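Local coordinates for protein lantibiotic dehydratase (Microbispora corallina, PDB 5EHK) that probably uses glutamyl-tRNA to glutamylate serine and threonine residues of the NAI-107 precursor peptide and then eliminates glutamate to leave dehydroamino acids, at residues G557-Q563 / R795-P801; E618-L622 / L655-G659. All blocks are in the same frame, centred on the assembly; numbering follows the deposited sequence.

Overall arrangement
The centres of the two contacts lie about 12 Å apart, and interaction 2 is nested along the chain inside the long loop closed by interaction 1. Interaction 1 joins the loop between helix 545-556 and strand 566-572 to the loop after strand 785-792. Interaction 2 sets strand 620-624 against the end of helix 647-656. Strands 566-572 and 620-624 belong to the same seven-stranded mixed sheet. Two polar links stitch the contacts together: a salt bridge of 2.7 Å from Arg-799 NE to Glu-618 OE2, and a weak hydrogen bond between His-561 NE2 and Glu-658 O. The chain that leads toward the C-terminal region is thereby tied to this sheet.

Interaction 1. Residues G557-Q563 / R795-P801; sequences GRPLHIQ and RHAARPP
Two hydrogen bonds between main chains hold Ile-562 beside Arg-799. Gln-563 N gives its hydrogen to Arg-799 O at 2.7 Å, while Arg-799 N reaches His-561 O at 3.2 Å, a longer and more bent bond. A water near His-561 O and Arg-799 NH1 may add a bridge.

The Gln-563 side chain supplies a third bond. With CG anti to the carbonyl carbon (chi1 -70°) and the chain extended beyond it, the amide lies back over the 797-800 backbone, and NE2 meets Ala-797 O at 3.1 Å. The acceptor sits close to the glutamine's amide plane, but the donor stands above the plane of the Ala-797 carbonyl.

The apolar contacts fill in around these bonds. Ala-797 CB presses on the backbone at His-561, 3.6 Å from its C. The two ends of Ile-562 divide: CD1 rests on Arg-799 CB at 3.8 Å, CG2 on Pro-801 CA at 3.7 Å.

Two arginines flank the contact. One face of the Arg-795 guanidinium lies over Pro-559 CA, its edge toward Gly-557 O, although the modelled bond there is doubtfully short. The Arg-799 guanidinium forms salt bridges with Glu-618 and Asp-496, outside the two segments.

The arrangement is a single parallel beta bridge between two loops that run side by side, joining loops next to two different sheets.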
loop_
_atom_site.group_PDB
_atom_site.type_symbol
_atom_site.label_atom_id
_atom_site.label_comp_id
_atom_site.label_asym_id
_atom_site.label_seq_id
_atom_site.Cartn_x
_atom_site.Cartn_y
_atom_site.Cartn_z
ATOM N N GLY A 557 -14.936 -11.348 38.975
ATOM C CA GLY A 557 -15.175 -9.936 39.112
ATOM C C GLY A 557 -14.225 -9.097 38.287
ATOM O O GLY A 557 -13.855 -8.007 38.707
ATOM N N ARG A 558 -13.825 -9.598 37.120
ATOM C CA ARG A 558 -12.880 -8.887 36.253
ATOM C C ARG A 558 -13.337 -7.469 35.901
ATOM O O ARG A 558 -14.522 -7.171 35.880
ATOM C CB ARG A 558 -12.538 -9.710 34.998
ATOM C CG ARG A 558 -13.583 -9.818 33.847
ATOM C CD ARG A 558 -13.152 -10.974 32.909
ATOM N NE ARG A 558 -14.054 -11.199 31.789
ATOM C CZ ARG A 558 -14.059 -10.448 30.689
ATOM N NH1 ARG A 558 -13.213 -9.429 30.571
ATOM N NH2 ARG A 558 -14.922 -10.694 29.709
ATOM N N PRO A 559 -12.384 -6.560 35.713
ATOM C CA PRO A 559 -12.797 -5.210 35.319
ATOM C C PRO A 559 -13.241 -5.143 33.860
ATOM O O PRO A 559 -12.721 -5.888 33.033
ATOM C CB PRO A 559 -11.536 -4.372 35.548
ATOM C CG PRO A 559 -10.398 -5.358 35.574
ATOM C CD PRO A 559 -10.952 -6.656 36.046
ATOM N N LEU A 560 -14.226 -4.291 33.575
ATOM C CA LEU A 560 -14.707 -4.035 32.220
ATOM C C LEU A 560 -14.533 -2.555 31.879
ATOM O O LEU A 560 -14.456 -1.710 32.778
ATOM C CB LEU A 560 -16.166 -4.445 32.115
ATOM C CG LEU A 560 -16.389 -5.895 32.548
ATOM C CD1 LEU A 560 -17.848 -6.278 32.415
ATOM C CD2 LEU A 560 -15.500 -6.870 31.739
ATOM N N HIS A 561 -14.504 -2.218 30.591
ATOM C CA HIS A 561 -14.190 -0.838 30.190
ATOM C C HIS A 561 -15.385 -0.115 29.590
ATOM O O HIS A 561 -15.318 1.078 29.302
ATOM C CB HIS A 561 -13.024 -0.833 29.209
ATOM C CG HIS A 561 -13.283 -1.646 27.984
ATOM N ND1 HIS A 561 -13.544 -3.002 28.031
ATOM C CD2 HIS A 561 -13.354 -1.292 26.682
ATOM C CE1 HIS A 561 -13.755 -3.449 26.806
ATOM N NE2 HIS A 561 -13.638 -2.432 25.969
ATOM N N ILE A 562 -16.469 -0.857 29.386
ATOM C CA ILE A 562 -17.744 -0.295 28.955
ATOM C C ILE A 562 -18.744 -0.416 30.088
ATOM O O ILE A 562 -18.899 -1.496 30.664
ATOM C CB ILE A 562 -18.313 -1.038 27.737
ATOM C CG1 ILE A 562 -17.270 -1.139 26.601
ATOM C CG2 ILE A 562 -19.626 -0.405 27.303
ATOM C CD1 ILE A 562 -16.625 0.143 26.231
ATOM N N GLN A 563 -19.420 0.680 30.420
ATOM C CA GLN A 563 -20.385 0.682 31.524
ATOM C C GLN A 563 -21.522 -0.258 31.243
ATOM O O GLN A 563 -22.051 -0.290 30.135
ATOM C CB GLN A 563 -20.927 2.086 31.770
ATOM C CG GLN A 563 -19.865 2.975 32.348
ATOM C CD GLN A 563 -20.057 4.432 32.019
ATOM O OE1 GLN A 563 -21.175 4.892 31.757
ATOM N NE2 GLN A 563 -18.952 5.173 32.010
ATOM N N ARG A 795 -10.624 0.664 38.795
ATOM C CA ARG A 795 -11.351 -0.347 38.063
ATOM C C ARG A 795 -12.592 0.159 37.297
ATOM O O ARG A 795 -13.090 -0.546 36.418
ATOM C CB ARG A 795 -11.744 -1.478 39.014
ATOM C CG ARG A 795 -12.985 -1.147 39.848
ATOM C CD ARG A 795 -14.045 -2.229 39.655
ATOM N NE ARG A 795 -13.373 -3.523 39.651
ATOM C CZ ARG A 795 -13.862 -4.636 39.114
ATOM N NH1 ARG A 795 -15.060 -4.639 38.525
ATOM N NH2 ARG A 795 -13.134 -5.755 39.182
ATOM N N HIS A 796 -13.096 1.349 37.610
ATOM C CA HIS A 796 -14.372 1.778 37.023
ATOM C C HIS A 796 -14.283 1.869 35.487
ATOM O O HIS A 796 -13.207 2.159 34.935
ATOM C CB HIS A 796 -14.859 3.098 37.624
ATOM C CG HIS A 796 -14.347 4.300 36.910
ATOM N ND1 HIS A 796 -13.059 4.767 37.069
ATOM C CD2 HIS A 796 -14.937 5.119 36.007
ATOM C CE1 HIS A 796 -12.880 5.825 36.300
ATOM N NE2 HIS A 796 -14.004 6.059 35.641
ATOM N N ALA A 797 -15.407 1.609 34.810
ATOM C CA ALA A 797 -15.459 1.579 33.345
ATOM C C ALA A 797 -15.535 2.987 32.800
ATOM O O ALA A 797 -16.455 3.746 33.137
ATOM C CB ALA A 797 -16.646 0.768 32.850
ATOM N N ALA A 798 -14.565 3.333 31.955
ATOM C CA ALA A 798 -14.394 4.716 31.517
ATOM C C ALA A 798 -15.435 5.150 30.489
ATOM O O ALA A 798 -15.735 6.332 30.340
ATOM C CB ALA A 798 -13.002 4.911 30.970
ATOM N N ARG A 799 -15.982 4.177 29.779
ATOM C CA ARG A 799 -16.823 4.452 28.626
ATOM C C ARG A 799 -18.295 4.058 28.779
ATOM O O ARG A 799 -18.634 2.950 29.221
ATOM C CB ARG A 799 -16.228 3.787 27.378
ATOM C CG ARG A 799 -15.047 4.514 26.815
ATOM C CD ARG A 799 -14.512 3.784 25.612
ATOM N NE ARG A 799 -13.397 4.507 25.015
ATOM C CZ ARG A 799 -12.138 4.294 25.348
ATOM N NH1 ARG A 799 -11.858 3.374 26.253
ATOM N NH2 ARG A 799 -11.165 4.984 24.774
ATOM N N PRO A 800 -19.176 4.972 28.381
ATOM C CA PRO A 800 -20.619 4.718 28.320
ATOM C C PRO A 800 -20.846 3.664 27.271
ATOM O O PRO A 800 -20.027 3.595 26.352
ATOM C CB PRO A 800 -21.187 6.035 27.794
ATOM C CG PRO A 800 -20.072 7.031 27.916
ATOM C CD PRO A 800 -18.805 6.272 27.807
ATOM N N PRO A 801 -21.922 2.870 27.383
ATOM C CA PRO A 801 -22.240 1.971 26.269
ATOM C C PRO A 801 -22.674 2.752 25.073
ATOM O O PRO A 801 -23.023 3.923 25.159
ATOM C CB PRO A 801 -23.440 1.165 26.782
ATOM C CG PRO A 801 -24.029 1.986 27.840
ATOM C CD PRO A 801 -22.851 2.694 28.505
HETATM O O HOH W 1 -13.065 2.698 28.233
#

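Interaction 2. Residues E618-L622 / L655-G659; sequences ERLCL and LGLEG
Arg-619 lays the start of its side chain against Glu-658, its CB 3.6 Å from Glu-658 OE1, and its CD lies alongside Gly-659 CA at 4.2 Å. The guanidinium then turns aside to a salt bridge with Glu-630 on strand 629-634.

At Leu-620 the contact becomes polar. Its backbone N donates to Glu-658 OE1 at 2.9 Å with an N-H...O angle of 158°, meeting the oxygen on the anti side and tilted 26° from the carboxylate plane. CB and CG of Glu-658 run past Leu-620 O, and the bend at chi2 (-70°) then turns the carboxylate toward the Leu-620 amide. The leucine's CB meets Leu-655 CD2 at 3.7 Å, and the side chain goes on to pack against Tyr-409, His-410 and Phe-413 of helix 407-417.

Cys-621 turns away from the contact, and its side chain touches Glu-630. Leu-622 comes back to the helix end, where its CD1 approaches Leu-655 CD1 at 4.1 Å, the two side chains crossing at about a right angle.

Every touching residue is buried, yet the carboxylate is well provided for: OE1 takes the strand's amide and OE2 pairs with Arg-407. Such neighbours probably stabilise its ionised form, making Glu-658 a polar link between strand 620-624 and helix 407-417 beside a leucine core.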
loop_
_atom_site.group_PDB
_atom_site.type_symbol
_atom_site.label_atom_id
_atom_site.label_comp_id
_atom_site.label_asym_id
_atom_site.label_seq_id
_atom_site.Cartn_x
_atom_site.Cartn_y
_atom_site.Cartn_z
ATOM N N GLU A 618 -14.970 6.061 17.309
ATOM C CA GLU A 618 -13.745 5.514 17.877
ATOM C C GLU A 618 -13.581 3.986 17.808
ATOM O O GLU A 618 -12.491 3.502 17.520
ATOM C CB GLU A 618 -13.644 5.971 19.329
ATOM C CG GLU A 618 -12.936 4.995 20.272
ATOM C CD GLU A 618 -12.856 5.540 21.699
ATOM O OE1 GLU A 618 -11.870 6.265 22.000
ATOM O OE2 GLU A 618 -13.790 5.262 22.499
ATOM N N ARG A 619 -14.656 3.233 18.033
ATOM C CA ARG A 619 -14.558 1.776 18.191
ATOM C C ARG A 619 -15.735 1.031 17.555
ATOM O O ARG A 619 -16.802 1.606 17.323
ATOM C CB ARG A 619 -14.493 1.420 19.686
ATOM C CG ARG A 619 -15.526 2.182 20.500
ATOM C CD ARG A 619 -15.420 1.970 21.990
ATOM N NE ARG A 619 -16.493 1.103 22.457
ATOM C CZ ARG A 619 -17.590 1.525 23.075
ATOM N NH1 ARG A 619 -17.760 2.815 23.320
ATOM N NH2 ARG A 619 -18.516 0.651 23.448
ATOM N N LEU A 620 -15.526 -0.247 17.267
ATOM C CA LEU A 620 -16.614 -1.164 17.020
ATOM C C LEU A 620 -17.068 -1.615 18.371
ATOM O O LEU A 620 -16.324 -1.499 19.328
ATOM C CB LEU A 620 -16.101 -2.376 16.258
ATOM C CG LEU A 620 -15.817 -2.136 14.782
ATOM C CD1 LEU A 620 -15.084 -3.342 14.192
ATOM C CD2 LEU A 620 -17.145 -1.890 14.096
ATOM N N CYS A 621 -18.271 -2.153 18.477
ATOM C CA CYS A 621 -18.677 -2.747 19.764
ATOM C C CYS A 621 -19.720 -3.829 19.689
ATOM O O CYS A 621 -20.671 -3.739 18.913
ATOM C CB CYS A 621 -19.145 -1.683 20.734
ATOM S SG CYS A 621 -20.272 -0.608 19.968
ATOM N N LEU A 622 -19.516 -4.849 20.512
ATOM C CA LEU A 622 -20.396 -6.010 20.580
ATOM C C LEU A 622 -21.643 -5.692 21.409
ATOM O O LEU A 622 -21.541 -5.090 22.470
ATOM C CB LEU A 622 -19.644 -7.153 21.236
ATOM C CG LEU A 622 -20.318 -8.495 21.139
ATOM C CD1 LEU A 622 -20.515 -8.831 19.665
ATOM C CD2 LEU A 622 -19.392 -9.442 21.795
ATOM N N LEU A 655 -13.023 -7.932 19.382
ATOM C CA LEU A 655 -13.983 -6.908 19.784
ATOM C C LEU A 655 -13.866 -6.601 21.287
ATOM O O LEU A 655 -13.979 -5.445 21.724
ATOM C CB LEU A 655 -15.411 -7.359 19.425
ATOM C CG LEU A 655 -15.770 -7.244 17.937
ATOM C CD1 LEU A 655 -17.028 -7.992 17.603
ATOM C CD2 LEU A 655 -15.904 -5.791 17.532
ATOM N N GLY A 656 -13.594 -7.643 22.067
ATOM C CA GLY A 656 -13.432 -7.483 23.488
ATOM C C GLY A 656 -12.335 -6.492 23.804
ATOM O O GLY A 656 -12.418 -5.799 24.821
ATOM N N LEU A 657 -11.323 -6.399 22.940
ATOM C CA LEU A 657 -10.214 -5.480 23.207
ATOM C C LEU A 657 -10.408 -4.086 22.592
ATOM O O LEU A 657 -9.548 -3.210 22.735
ATOM C CB LEU A 657 -8.882 -6.094 22.787
ATOM C CG LEU A 657 -8.550 -7.408 23.488
ATOM C CD1 LEU A 657 -7.350 -8.078 22.837
ATOM C CD2 LEU A 657 -8.310 -7.211 25.024
ATOM N N GLU A 658 -11.552 -3.876 21.945
ATOM C CA GLU A 658 -11.875 -2.562 21.400
ATOM C C GLU A 658 -11.928 -1.523 22.531
ATOM O O GLU A 658 -12.252 -1.847 23.680
ATOM C CB GLU A 658 -13.196 -2.590 20.605
ATOM C CG GLU A 658 -13.100 -3.178 19.179
ATOM C CD GLU A 658 -12.337 -2.282 18.195
ATOM O OE1 GLU A 658 -12.865 -1.185 17.853
ATOM O OE2 GLU A 658 -11.230 -2.687 17.745
ATOM N N GLY A 659 -11.558 -0.293 22.208
ATOM C CA GLY A 659 -11.613 0.792 23.159
ATOM C C GLY A 659 -10.509 0.742 24.189
ATOM O O GLY A 659 -10.431 1.606 25.053
#